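Long-range contacts in sugar ABC transporter (Agrobacterium radiobacter, PDB 4RXT), which binds alpha-L-arabinopyranose between its two lobes and probably serves as the periplasmic solute-binding component of a sugar ABC transporter: residues 61-66 / 85-90; 79-84 / 98-103; 132-137 / 191-196; 179-184 / 209-214. All blocks are in the same frame, centred on the assembly; numbering follows the deposited sequence.

Contact 1: residues 61-66 / 85-90; sequences GKPAAI and KSVPII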
loop_
_atom_site.group_PDB
_atom_site.type_symbol
_atom_site.label_atom_id
_atom_site.label_comp_id
_atom_site.label_asym_id
_atom_site.label_seq_id
_atom_site.Cartn_x
_atom_site.Cartn_y
_atom_site.Cartn_z
ATOM N N GLY A 61 0.098 24.481 13.625
ATOM C CA GLY A 61 -1.081 25.238 13.163
ATOM C C GLY A 61 -2.384 25.002 13.920
ATOM O O GLY A 61 -3.427 25.596 13.611
ATOM N N LYS A 62 -2.336 24.145 14.933
ATOM C CA LYS A 62 -3.485 23.921 15.820
ATOM C C LYS A 62 -4.776 23.463 15.090
ATOM O O LYS A 62 -5.873 24.000 15.302
ATOM C CB LYS A 62 -3.769 25.153 16.654
ATOM C CG LYS A 62 -2.607 25.506 17.566
ATOM C CD LYS A 62 -2.894 26.785 18.341
ATOM C CE LYS A 62 -1.711 27.192 19.201
ATOM N NZ LYS A 62 -1.543 26.280 20.371
ATOM N N PRO A 63 -4.657 22.436 14.237
ATOM C CA PRO A 63 -5.868 21.953 13.582
ATOM C C PRO A 63 -6.727 21.135 14.544
ATOM O O PRO A 63 -6.263 20.784 15.640
ATOM C CB PRO A 63 -5.302 21.037 12.487
ATOM C CG PRO A 63 -4.063 20.452 13.103
ATOM C CD PRO A 63 -3.473 21.620 13.880
ATOM N N ALA A 64 -7.949 20.803 14.149
ATOM C CA ALA A 64 -8.835 20.011 15.032
ATOM C C ALA A 64 -8.428 18.554 15.163
ATOM O O ALA A 64 -8.704 17.886 16.173
ATOM C CB ALA A 64 -10.278 20.093 14.542
ATOM N N ALA A 65 -7.824 18.046 14.092
ATOM C CA ALA A 65 -7.338 16.689 14.069
ATOM C C ALA A 65 -6.407 16.555 12.855
ATOM O O ALA A 65 -6.386 17.445 12.002
ATOM C CB ALA A 65 -8.498 15.716 13.986
ATOM N N ILE A 66 -5.675 15.456 12.796
ATOM C CA ILE A 66 -4.816 15.135 11.667
ATOM C C ILE A 66 -4.998 13.672 11.285
ATOM O O ILE A 66 -5.071 12.793 12.167
ATOM C CB ILE A 66 -3.303 15.396 11.997
ATOM C CG1 ILE A 66 -3.027 16.901 12.145
ATOM C CG2 ILE A 66 -2.380 14.777 10.937
ATOM C CD1 ILE A 66 -1.743 17.222 12.891
ATOM N N LYS A 85 0.027 14.910 21.788
ATOM C CA LYS A 85 -0.045 15.739 23.015
ATOM C C LYS A 85 -0.886 16.992 22.853
ATOM O O LYS A 85 -1.361 17.554 23.824
ATOM C CB LYS A 85 1.339 16.118 23.521
ATOM C CG LYS A 85 2.095 14.900 24.001
ATOM C CD LYS A 85 3.527 15.177 24.370
ATOM C CE LYS A 85 4.226 13.875 24.748
ATOM N NZ LYS A 85 5.479 14.111 25.548
ATOM N N SER A 86 -1.060 17.428 21.618
ATOM C CA SER A 86 -1.917 18.585 21.345
ATOM C C SER A 86 -3.030 18.442 20.285
ATOM O O SER A 86 -3.942 19.260 20.243
ATOM C CB SER A 86 -1.024 19.768 20.974
ATOM O OG SER A 86 -0.464 19.615 19.686
ATOM N N VAL A 87 -2.945 17.430 19.423
ATOM C CA VAL A 87 -3.897 17.208 18.327
ATOM C C VAL A 87 -4.255 15.711 18.235
ATOM O O VAL A 87 -3.357 14.877 18.253
ATOM C CB VAL A 87 -3.259 17.642 16.971
ATOM C CG1 VAL A 87 -4.222 17.454 15.807
ATOM C CG2 VAL A 87 -2.812 19.101 17.013
ATOM N N PRO A 88 -5.548 15.353 18.144
ATOM C CA PRO A 88 -5.842 13.931 17.894
ATOM C C PRO A 88 -5.407 13.481 16.508
ATOM O O PRO A 88 -5.657 14.184 15.506
ATOM C CB PRO A 88 -7.360 13.812 18.016
ATOM C CG PRO A 88 -7.864 15.179 17.985
ATOM C CD PRO A 88 -6.765 16.162 18.233
ATOM N N ILE A 89 -4.833 12.279 16.483
ATOM C CA ILE A 89 -4.203 11.723 15.281
ATOM C C ILE A 89 -4.935 10.462 14.905
ATOM O O ILE A 89 -5.127 9.572 15.711
ATOM C CB ILE A 89 -2.700 11.406 15.485
ATOM C CG1 ILE A 89 -1.970 12.576 16.185
ATOM C CG2 ILE A 89 -2.032 10.979 14.170
ATOM C CD1 ILE A 89 -1.951 13.866 15.399
ATOM N N ILE A 90 -5.390 10.428 13.654
ATOM C CA ILE A 90 -6.040 9.273 13.072
ATOM C C ILE A 90 -5.055 8.702 12.046
ATOM O O ILE A 90 -4.560 9.426 11.156
ATOM C CB ILE A 90 -7.392 9.667 12.420
ATOM C CG1 ILE A 90 -8.491 9.898 13.495
ATOM C CG2 ILE A 90 -7.829 8.624 11.406
ATOM C CD1 ILE A 90 -8.204 11.028 14.484
#

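Contact 2: residues 79-84 / 98-103; sequences PVDEAA and SKAFKS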
loop_
_atom_site.group_PDB
_atom_site.type_symbol
_atom_site.label_atom_id
_atom_site.label_comp_id
_atom_site.label_asym_id
_atom_site.label_seq_id
_atom_site.Cartn_x
_atom_site.Cartn_y
_atom_site.Cartn_z
ATOM N N PRO A 79 7.312 11.010 16.608
ATOM C CA PRO A 79 6.620 12.181 16.099
ATOM C C PRO A 79 5.111 12.122 16.323
ATOM O O PRO A 79 4.511 13.132 16.644
ATOM C CB PRO A 79 6.994 12.178 14.615
ATOM C CG PRO A 79 8.393 11.649 14.634
ATOM C CD PRO A 79 8.375 10.585 15.681
ATOM N N VAL A 80 4.519 10.934 16.162
ATOM C CA VAL A 80 3.101 10.798 16.439
ATOM C C VAL A 80 2.795 10.987 17.924
ATOM O O VAL A 80 1.810 11.657 18.254
ATOM C CB VAL A 80 2.523 9.495 15.879
ATOM C CG1 VAL A 80 1.119 9.250 16.398
ATOM C CG2 VAL A 80 2.546 9.551 14.349
ATOM N N ASP A 81 3.638 10.438 18.808
ATOM C CA ASP A 81 3.436 10.621 20.257
ATOM C C ASP A 81 3.421 12.128 20.570
ATOM O O ASP A 81 2.587 12.616 21.345
ATOM C CB ASP A 81 4.556 9.955 21.080
ATOM C CG ASP A 81 4.438 8.426 21.181
ATOM O OD1 ASP A 81 3.347 7.854 20.957
ATOM O OD2 ASP A 81 5.488 7.806 21.494
ATOM N N GLU A 82 4.370 12.857 19.976
ATOM C CA GLU A 82 4.496 14.288 20.225
ATOM C C GLU A 82 3.286 15.055 19.724
ATOM O O GLU A 82 2.740 15.915 20.437
ATOM C CB GLU A 82 5.799 14.850 19.644
ATOM C CG GLU A 82 7.056 14.331 20.337
ATOM C CD GLU A 82 7.072 14.660 21.811
ATOM O OE1 GLU A 82 6.750 15.818 22.148
ATOM O OE2 GLU A 82 7.382 13.770 22.627
ATOM N N ALA A 83 2.905 14.782 18.467
ATOM C CA ALA A 83 1.726 15.405 17.879
ATOM C C ALA A 83 0.462 15.191 18.712
ATOM O O ALA A 83 -0.333 16.116 18.908
ATOM C CB ALA A 83 1.503 14.883 16.470
ATOM N N ALA A 84 0.320 13.977 19.223
ATOM C CA ALA A 84 -0.863 13.565 19.960
ATOM C C ALA A 84 -1.055 14.323 21.265
ATOM O O ALA A 84 -2.167 14.327 21.804
ATOM C CB ALA A 84 -0.839 12.056 20.221
ATOM N N SER A 98 3.604 3.817 17.820
ATOM C CA SER A 98 2.882 4.699 18.716
ATOM C C SER A 98 1.517 4.093 18.994
ATOM O O SER A 98 0.853 3.590 18.110
ATOM C CB SER A 98 2.696 6.090 18.121
ATOM O OG SER A 98 1.878 6.897 18.978
ATOM N N LYS A 99 1.106 4.197 20.249
ATOM C CA LYS A 99 -0.244 3.784 20.679
ATOM C C LYS A 99 -1.165 5.010 20.809
ATOM O O LYS A 99 -2.279 4.925 21.342
ATOM C CB LYS A 99 -0.208 2.998 22.025
ATOM C CG LYS A 99 0.523 1.672 21.970
ATOM C CD LYS A 99 -0.194 0.670 21.072
ATOM C CE LYS A 99 0.723 -0.477 20.647
ATOM N NZ LYS A 99 0.385 -0.961 19.279
ATOM N N ALA A 100 -0.719 6.139 20.276
ATOM C CA ALA A 100 -1.413 7.402 20.532
ATOM C C ALA A 100 -2.550 7.668 19.583
ATOM O O ALA A 100 -3.348 8.578 19.831
ATOM C CB ALA A 100 -0.450 8.567 20.494
ATOM N N PHE A 101 -2.640 6.864 18.524
ATOM C CA PHE A 101 -3.694 7.050 17.523
ATOM C C PHE A 101 -5.096 6.856 18.123
ATOM O O PHE A 101 -5.304 5.989 18.929
ATOM C CB PHE A 101 -3.550 6.048 16.381
ATOM C CG PHE A 101 -2.306 6.209 15.540
ATOM C CD1 PHE A 101 -2.205 7.193 14.579
ATOM C CD2 PHE A 101 -1.202 5.353 15.747
ATOM C CE1 PHE A 101 -1.091 7.281 13.779
ATOM C CE2 PHE A 101 -0.076 5.464 14.964
ATOM C CZ PHE A 101 -0.015 6.449 14.000
ATOM N N LYS A 102 -6.038 7.687 17.721
ATOM C CA LYS A 102 -7.438 7.581 18.152
ATOM C C LYS A 102 -8.227 6.563 17.361
ATOM O O LYS A 102 -9.244 6.027 17.814
ATOM C CB LYS A 102 -8.145 8.944 18.076
ATOM C CG LYS A 102 -7.527 10.008 18.968
ATOM C CD LYS A 102 -7.455 9.531 20.406
ATOM C CE LYS A 102 -7.108 10.660 21.366
ATOM N NZ LYS A 102 -6.872 10.174 22.755
ATOM N N SER A 103 -7.780 6.343 16.140
ATOM C CA SER A 103 -8.362 5.315 15.274
ATOM C C SER A 103 -7.363 5.004 14.198
ATOM O O SER A 103 -6.438 5.797 13.950
ATOM C CB SER A 103 -9.692 5.770 14.653
ATOM O OG SER A 103 -10.360 4.732 13.950
HETATM O O HOH W 1 2.797 5.420 22.170
#

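Contact 3: residues 132-137 / 191-196; sequences EGDVVI and NPKIVG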
loop_
_atom_site.group_PDB
_atom_site.type_symbol
_atom_site.label_atom_id
_atom_site.label_comp_id
_atom_site.label_asym_id
_atom_site.label_seq_id
_atom_site.Cartn_x
_atom_site.Cartn_y
_atom_site.Cartn_z
ATOM N N GLU A 132 5.645 -25.508 -7.625
ATOM C CA GLU A 132 7.086 -25.636 -7.370
ATOM C C GLU A 132 7.854 -24.578 -8.120
ATOM O O GLU A 132 7.465 -24.149 -9.202
ATOM C CB GLU A 132 7.599 -26.968 -7.818
ATOM C CG GLU A 132 6.958 -28.091 -7.052
ATOM C CD GLU A 132 7.979 -29.107 -6.619
ATOM O OE1 GLU A 132 8.173 -30.116 -7.326
ATOM O OE2 GLU A 132 8.629 -28.876 -5.576
ATOM N N GLY A 133 8.969 -24.170 -7.551
ATOM C CA GLY A 133 9.857 -23.292 -8.249
ATOM C C GLY A 133 10.396 -22.183 -7.380
ATOM O O GLY A 133 9.995 -22.000 -6.218
ATOM N N ASP A 134 11.317 -21.444 -7.982
ATOM C CA ASP A 134 11.993 -20.328 -7.327
ATOM C C ASP A 134 11.202 -19.054 -7.452
ATOM O O ASP A 134 10.714 -18.711 -8.513
ATOM C CB ASP A 134 13.389 -20.094 -7.893
ATOM C CG ASP A 134 14.341 -21.242 -7.617
ATOM O OD1 ASP A 134 13.953 -22.164 -6.876
ATOM O OD2 ASP A 134 15.495 -21.174 -8.110
ATOM N N VAL A 135 11.021 -18.381 -6.325
ATOM C CA VAL A 135 10.274 -17.134 -6.304
ATOM C C VAL A 135 11.064 -16.054 -5.585
ATOM O O VAL A 135 12.005 -16.338 -4.830
ATOM C CB VAL A 135 8.880 -17.318 -5.661
ATOM C CG1 VAL A 135 8.125 -18.391 -6.437
ATOM C CG2 VAL A 135 8.927 -17.599 -4.147
ATOM N N VAL A 136 10.655 -14.806 -5.820
ATOM C CA VAL A 136 11.281 -13.638 -5.231
ATOM C C VAL A 136 10.234 -12.661 -4.704
ATOM O O VAL A 136 9.098 -12.675 -5.131
ATOM C CB VAL A 136 12.251 -12.922 -6.216
ATOM C CG1 VAL A 136 13.307 -13.894 -6.711
ATOM C CG2 VAL A 136 11.555 -12.290 -7.388
ATOM N N ILE A 137 10.637 -11.859 -3.727
ATOM C CA ILE A 137 9.860 -10.766 -3.243
ATOM C C ILE A 137 10.676 -9.480 -3.420
ATOM O O ILE A 137 11.872 -9.424 -3.167
ATOM C CB ILE A 137 9.360 -10.963 -1.776
ATOM C CG1 ILE A 137 8.584 -9.746 -1.287
ATOM C CG2 ILE A 137 10.500 -11.295 -0.841
ATOM C CD1 ILE A 137 7.862 -9.922 0.036
ATOM N N ASN A 191 19.418 -15.534 -12.062
ATOM C CA ASN A 191 18.776 -16.807 -11.737
ATOM C C ASN A 191 17.630 -17.098 -12.682
ATOM O O ASN A 191 16.466 -16.793 -12.378
ATOM C CB ASN A 191 18.272 -16.905 -10.309
ATOM C CG ASN A 191 17.816 -18.349 -9.963
ATOM O OD1 ASN A 191 17.826 -19.234 -10.843
ATOM N ND2 ASN A 191 17.428 -18.593 -8.698
ATOM N N PRO A 192 17.943 -17.732 -13.833
ATOM C CA PRO A 192 16.884 -18.011 -14.793
ATOM C C PRO A 192 15.824 -19.051 -14.327
ATOM O O PRO A 192 14.814 -19.258 -15.015
ATOM C CB PRO A 192 17.663 -18.529 -16.018
ATOM C CG PRO A 192 18.930 -19.082 -15.445
ATOM C CD PRO A 192 19.276 -18.088 -14.380
ATOM N N LYS A 193 16.032 -19.667 -13.162
ATOM C CA LYS A 193 15.016 -20.552 -12.569
ATOM C C LYS A 193 13.822 -19.806 -11.929
ATOM O O LYS A 193 12.835 -20.429 -11.542
ATOM C CB LYS A 193 15.632 -21.468 -11.525
ATOM C CG LYS A 193 16.669 -22.429 -12.074
ATOM C CD LYS A 193 17.263 -23.257 -10.927
ATOM C CE LYS A 193 18.311 -24.243 -11.439
ATOM N NZ LYS A 193 18.703 -25.159 -10.351
ATOM N N ILE A 194 13.895 -18.481 -11.818
ATOM C CA ILE A 194 12.814 -17.743 -11.144
ATOM C C ILE A 194 11.520 -17.898 -11.963
ATOM O O ILE A 194 11.536 -17.670 -13.180
ATOM C CB ILE A 194 13.173 -16.274 -10.947
ATOM C CG1 ILE A 194 14.252 -16.156 -9.853
ATOM C CG2 ILE A 194 11.926 -15.464 -10.574
ATOM C CD1 ILE A 194 14.989 -14.826 -9.883
ATOM N N VAL A 195 10.440 -18.336 -11.307
ATOM C CA VAL A 195 9.119 -18.484 -11.969
ATOM C C VAL A 195 8.032 -17.570 -11.432
ATOM O O VAL A 195 6.939 -17.417 -11.995
ATOM C CB VAL A 195 8.586 -19.927 -11.899
ATOM C CG1 VAL A 195 9.465 -20.852 -12.711
ATOM C CG2 VAL A 195 8.495 -20.407 -10.462
ATOM N N GLY A 196 8.340 -16.896 -10.339
ATOM C CA GLY A 196 7.356 -16.112 -9.625
ATOM C C GLY A 196 7.931 -14.939 -8.849
ATOM O O GLY A 196 9.052 -15.013 -8.329
HETATM O O HOH W 2 12.116 -22.708 -10.551
#

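Contact 4: residues 179-184 / 209-214; sequences TGLNIM and GQAIAE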
loop_
_atom_site.group_PDB
_atom_site.type_symbol
_atom_site.label_atom_id
_atom_site.label_comp_id
_atom_site.label_asym_id
_atom_site.label_seq_id
_atom_site.Cartn_x
_atom_site.Cartn_y
_atom_site.Cartn_z
ATOM N N THR A 179 13.820 1.398 -10.370
ATOM C CA THR A 179 14.682 0.517 -9.597
ATOM C C THR A 179 14.101 -0.907 -9.478
ATOM O O THR A 179 14.828 -1.879 -9.611
ATOM C CB THR A 179 14.965 1.128 -8.229
ATOM O OG1 THR A 179 15.456 2.464 -8.404
ATOM C CG2 THR A 179 16.014 0.287 -7.509
ATOM N N GLY A 180 12.789 -0.993 -9.270
ATOM C CA GLY A 180 12.047 -2.265 -9.378
ATOM C C GLY A 180 12.299 -3.004 -10.696
ATOM O O GLY A 180 12.562 -4.217 -10.748
ATOM N N LEU A 181 12.174 -2.235 -11.768
ATOM C CA LEU A 181 12.445 -2.744 -13.082
ATOM C C LEU A 181 13.866 -3.347 -13.203
ATOM O O LEU A 181 14.057 -4.473 -13.672
ATOM C CB LEU A 181 12.154 -1.623 -14.096
ATOM C CG LEU A 181 12.043 -2.034 -15.565
ATOM C CD1 LEU A 181 11.412 -0.915 -16.379
ATOM C CD2 LEU A 181 13.364 -2.360 -16.193
ATOM N N ASN A 182 14.861 -2.567 -12.800
ATOM C CA ASN A 182 16.245 -2.991 -12.842
ATOM C C ASN A 182 16.527 -4.190 -11.931
ATOM O O ASN A 182 17.197 -5.104 -12.354
ATOM C CB ASN A 182 17.170 -1.820 -12.495
ATOM C CG ASN A 182 17.234 -0.730 -13.559
ATOM O OD1 ASN A 182 16.910 -0.916 -14.723
ATOM N ND2 ASN A 182 17.700 0.434 -13.125
ATOM N N ILE A 183 15.963 -4.191 -10.728
ATOM C CA ILE A 183 16.128 -5.331 -9.816
ATOM C C ILE A 183 15.558 -6.581 -10.491
ATOM O O ILE A 183 16.185 -7.620 -10.502
ATOM C CB ILE A 183 15.414 -5.086 -8.511
ATOM C CG1 ILE A 183 16.174 -4.052 -7.680
ATOM C CG2 ILE A 183 15.387 -6.367 -7.689
ATOM C CD1 ILE A 183 15.386 -3.487 -6.527
ATOM N N MET A 184 14.356 -6.467 -11.085
ATOM C CA MET A 184 13.726 -7.635 -11.683
ATOM C C MET A 184 14.572 -8.198 -12.825
ATOM O O MET A 184 14.810 -9.422 -12.900
ATOM C CB MET A 184 12.291 -7.318 -12.162
ATOM C CG MET A 184 11.549 -8.516 -12.739
ATOM S SD MET A 184 11.013 -9.775 -11.549
ATOM C CE MET A 184 12.420 -10.521 -10.801
ATOM N N GLY A 209 6.199 -5.297 -13.390
ATOM C CA GLY A 209 5.343 -5.572 -14.518
ATOM C C GLY A 209 5.983 -5.087 -15.802
ATOM O O GLY A 209 5.930 -5.797 -16.834
ATOM N N GLN A 210 6.548 -3.881 -15.761
ATOM C CA GLN A 210 7.215 -3.276 -16.937
ATOM C C GLN A 210 8.346 -4.186 -17.412
ATOM O O GLN A 210 8.515 -4.437 -18.589
ATOM C CB GLN A 210 7.710 -1.864 -16.642
ATOM C CG GLN A 210 8.167 -1.045 -17.848
ATOM C CD GLN A 210 7.038 -0.582 -18.750
ATOM O OE1 GLN A 210 6.052 0.002 -18.289
ATOM N NE2 GLN A 210 7.201 -0.789 -20.038
ATOM N N ALA A 211 9.148 -4.691 -16.483
ATOM C CA ALA A 211 10.252 -5.595 -16.840
ATOM C C ALA A 211 9.768 -6.880 -17.546
ATOM O O ALA A 211 10.345 -7.346 -18.560
ATOM C CB ALA A 211 11.055 -5.997 -15.587
ATOM N N ILE A 212 8.699 -7.464 -16.994
ATOM C CA ILE A 212 8.127 -8.655 -17.592
ATOM C C ILE A 212 7.495 -8.373 -18.971
ATOM O O ILE A 212 7.734 -9.137 -19.916
ATOM C CB ILE A 212 7.103 -9.290 -16.633
ATOM C CG1 ILE A 212 7.812 -9.769 -15.330
ATOM C CG2 ILE A 212 6.387 -10.483 -17.269
ATOM C CD1 ILE A 212 9.110 -10.543 -15.491
ATOM N N ALA A 213 6.739 -7.279 -19.085
ATOM C CA ALA A 213 6.107 -6.874 -20.380
ATOM C C ALA A 213 7.178 -6.636 -21.456
ATOM O O ALA A 213 7.085 -7.155 -22.598
ATOM C CB ALA A 213 5.282 -5.603 -20.203
ATOM N N GLU A 214 8.188 -5.833 -21.115
ATOM C CA GLU A 214 9.183 -5.397 -22.103
ATOM C C GLU A 214 10.029 -6.531 -22.619
ATOM O O GLU A 214 10.484 -6.530 -23.740
ATOM C CB GLU A 214 10.083 -4.299 -21.534
ATOM C CG GLU A 214 9.396 -2.943 -21.325
ATOM C CD GLU A 214 10.296 -1.926 -20.638
ATOM O OE1 GLU A 214 11.371 -2.315 -20.103
ATOM O OE2 GLU A 214 9.889 -0.737 -20.638
#

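Contact 1: residues 61-66 / 85-90
Val87 fits one methyl into a bend of the 61-66 backbone: its CG1 lies 3.6 Å from Ala65 CA and also meets the CG of the Pro63 ring and CD1 of Ile66, both side chains set roughly perpendicular to the valine. CG1 stands anti to the backbone N (chi1 -179°), which points it at Ala65, while CG2 only grazes Pro63 CD. The ring of Pro88 fills the next hollow, its CD resting 3.3 Å from Ala64 O. Alanine suits position 65, where its small CB meets both the Pro88 ring, at CG, and Ala260 of helix 249-264. From here the two chains run on as neighbouring parallel strands at the centre of a Rossmann-like sheet, the core of one lobe of a periplasmic binding protein. Ile66 N donates a hydrogen bond to Pro88 O at 3.0 Å, and Ile90 N donates one to Ile66 O at 2.8 Å, nearly straight at 176°. On the sheet face carrying Ile66 and Ile89 the two branched side chains run alongside each other in the same direction, with Ile89 CD1 4.0 Å from Ile66 CB. Helix 48-60 packs against Ile66 through Leu55 and Val59.

Contact 2: residues 79-84 / 98-103
An ST turn at Ser98 docks the loop 98-103 onto helix 77-84: Ser98 OG donates to Asp81 OD1 at 2.6 Å and accepts from Ala100 N at 3.0 Å. One hydroxyl therefore joins the helix to the loop and shapes the loop as well, a double task that serine performs with a very short side chain. A chi1 of 175°, with OG anti to the backbone N, aims the hydroxyl at the helix, where it approaches the aspartate oxygen from above the carboxylate plane, 38° out of it. The same OD1 accepts a second bond from a water, which in turn receives Lys99 N at 2.8 Å; two donors thus grip this oxygen, an arrangement likely to favour a charged carboxylate. Helix 77-84 is the crossover from strand 66-68 to strand 89-92 in this Rossmann-like lobe, and the next connection, to strand 103-106, is a loop without a helix, so the contact ties together successive connections of the fold. Beside the polar group lies an apolar patch. Val80 sets CG1 over one face of the Phe101 ring, 4.0 Å from its centroid and 19° off the ring normal, a CH-pi contact offset toward the CE1-CZ side of the rim. Ala84 CB and Ala100 CB meet at 3.5 Å, methyl to methyl, where small residues let helix and loop approach closely. Phe101 also makes an edge-to-face contact with Phe104.

Contact 3: residues 132-137 / 191-196
The carboxylate of Asp134 and the amide of Asn191 meet with their planes 67° apart: Asn191 ND2 donates to Asp134 OD2 at 3.3 Å, reaching the anti side of that oxygen from 26° out of the carboxylate plane. The other end of the amide works within its own segment, where Asn191 OD1 receives Lys193 N from above the carbonyl plane, closing an Asx turn. Asparagine suits this place because one flat group can both shape the turn and donate across to the aspartate. Lys193 lays its CB 3.4 Å from Asp134 OD2, while its extended chain carries NZ to 5.6 Å from that oxygen, too far for direct pairing but near enough for a probable electrostatic attraction. A water bridges the two backbones, accepting from Asp134 N and donating to Lys193 O. The strands themselves join through Val195 N to Asp134 O at 2.8 Å and Val136 N to Gly196 O at 3.0 Å. Gly133 suits its place because its backbone (phi 137°) is one that glycine adopts easily, with Val195 CG2 against its CA, and the bare Gly196 leaves room for Val135 CG1. Val136 CG1 touches Ile194 CD1 at 3.7 Å, the side chains roughly perpendicular, facing Leu187 of helix 177-190, whereas Val135 and Val195 face helix 109-128. This helix-sheet-helix sandwich of parallel strands is the architecture of each lobe of a periplasmic binding protein.

Contact 4: residues 179-184 / 209-214
Leu181 and Met184, one turn apart on helix 177-190, meet four residues of helix 202-214, beginning with Gln210. The leucine presses CD1 against the aliphatic part of that glutamine, 3.6 Å from Gln210 CG, so a polar side chain supplies an apolar flank. Bent at chi2 (72°), the glutamine turns its amide forward along its own helix, where Gln210 NE2 bonds to Glu214 OE2 at 2.8 Å. Next comes Ala211, where the helices draw nearest, its CA 5.2 Å from Leu181 CA. Its methyl sits between Leu181 and Met184, 4.1 Å from Leu181 CG and 3.8 Å from Met184 CG, with the carbonyl Leu181 O also alongside. Alanine suits this spot, for the axes approach to 8.4 Å while crossing at -54°. Ile212 follows on the inner side, bringing CD1 to 4.2 Å from Met184 CG; the flexible methionine then bends away toward the sheet these helices cover. One turn beyond Gln210, Glu214 returns at the outer side, with OE1 4.0 Å from Leu181 CD1. No hydrogen bond joins the two segments: cohesion comes from van der Waals contact and the burial of apolar carbon, while the bent Gln210-Glu214 bond, made within one helix, is consistent with keeping the polar ends at the margin and the glutamine's methylenes against Leu181.

The four contacts form two pairs, one in each lobe. Contacts 1 and 2, centres 10 Å apart, meet at strand 89-92, where Ile89 of contact 1 packs on Ala83 and Phe101, and Ile89 O lies 2.9 Å from Lys102 N, a probable hydrogen bond. Contacts 3 and 4, centres 15 Å apart, touch where Val136 CG2 meets Met184 CE at 3.9 Å. The pairs stay at least about 23 Å apart at their nearest atoms. The arabinopyranose lies between the lobes: the Phe101 side chain of contact 2 is about 13 Å from it, and the Ile90 side chain of contact 1 about 10 Å from that of sugar-binding Asp93, whereas contacts 3 and 4 lie away from the pocket.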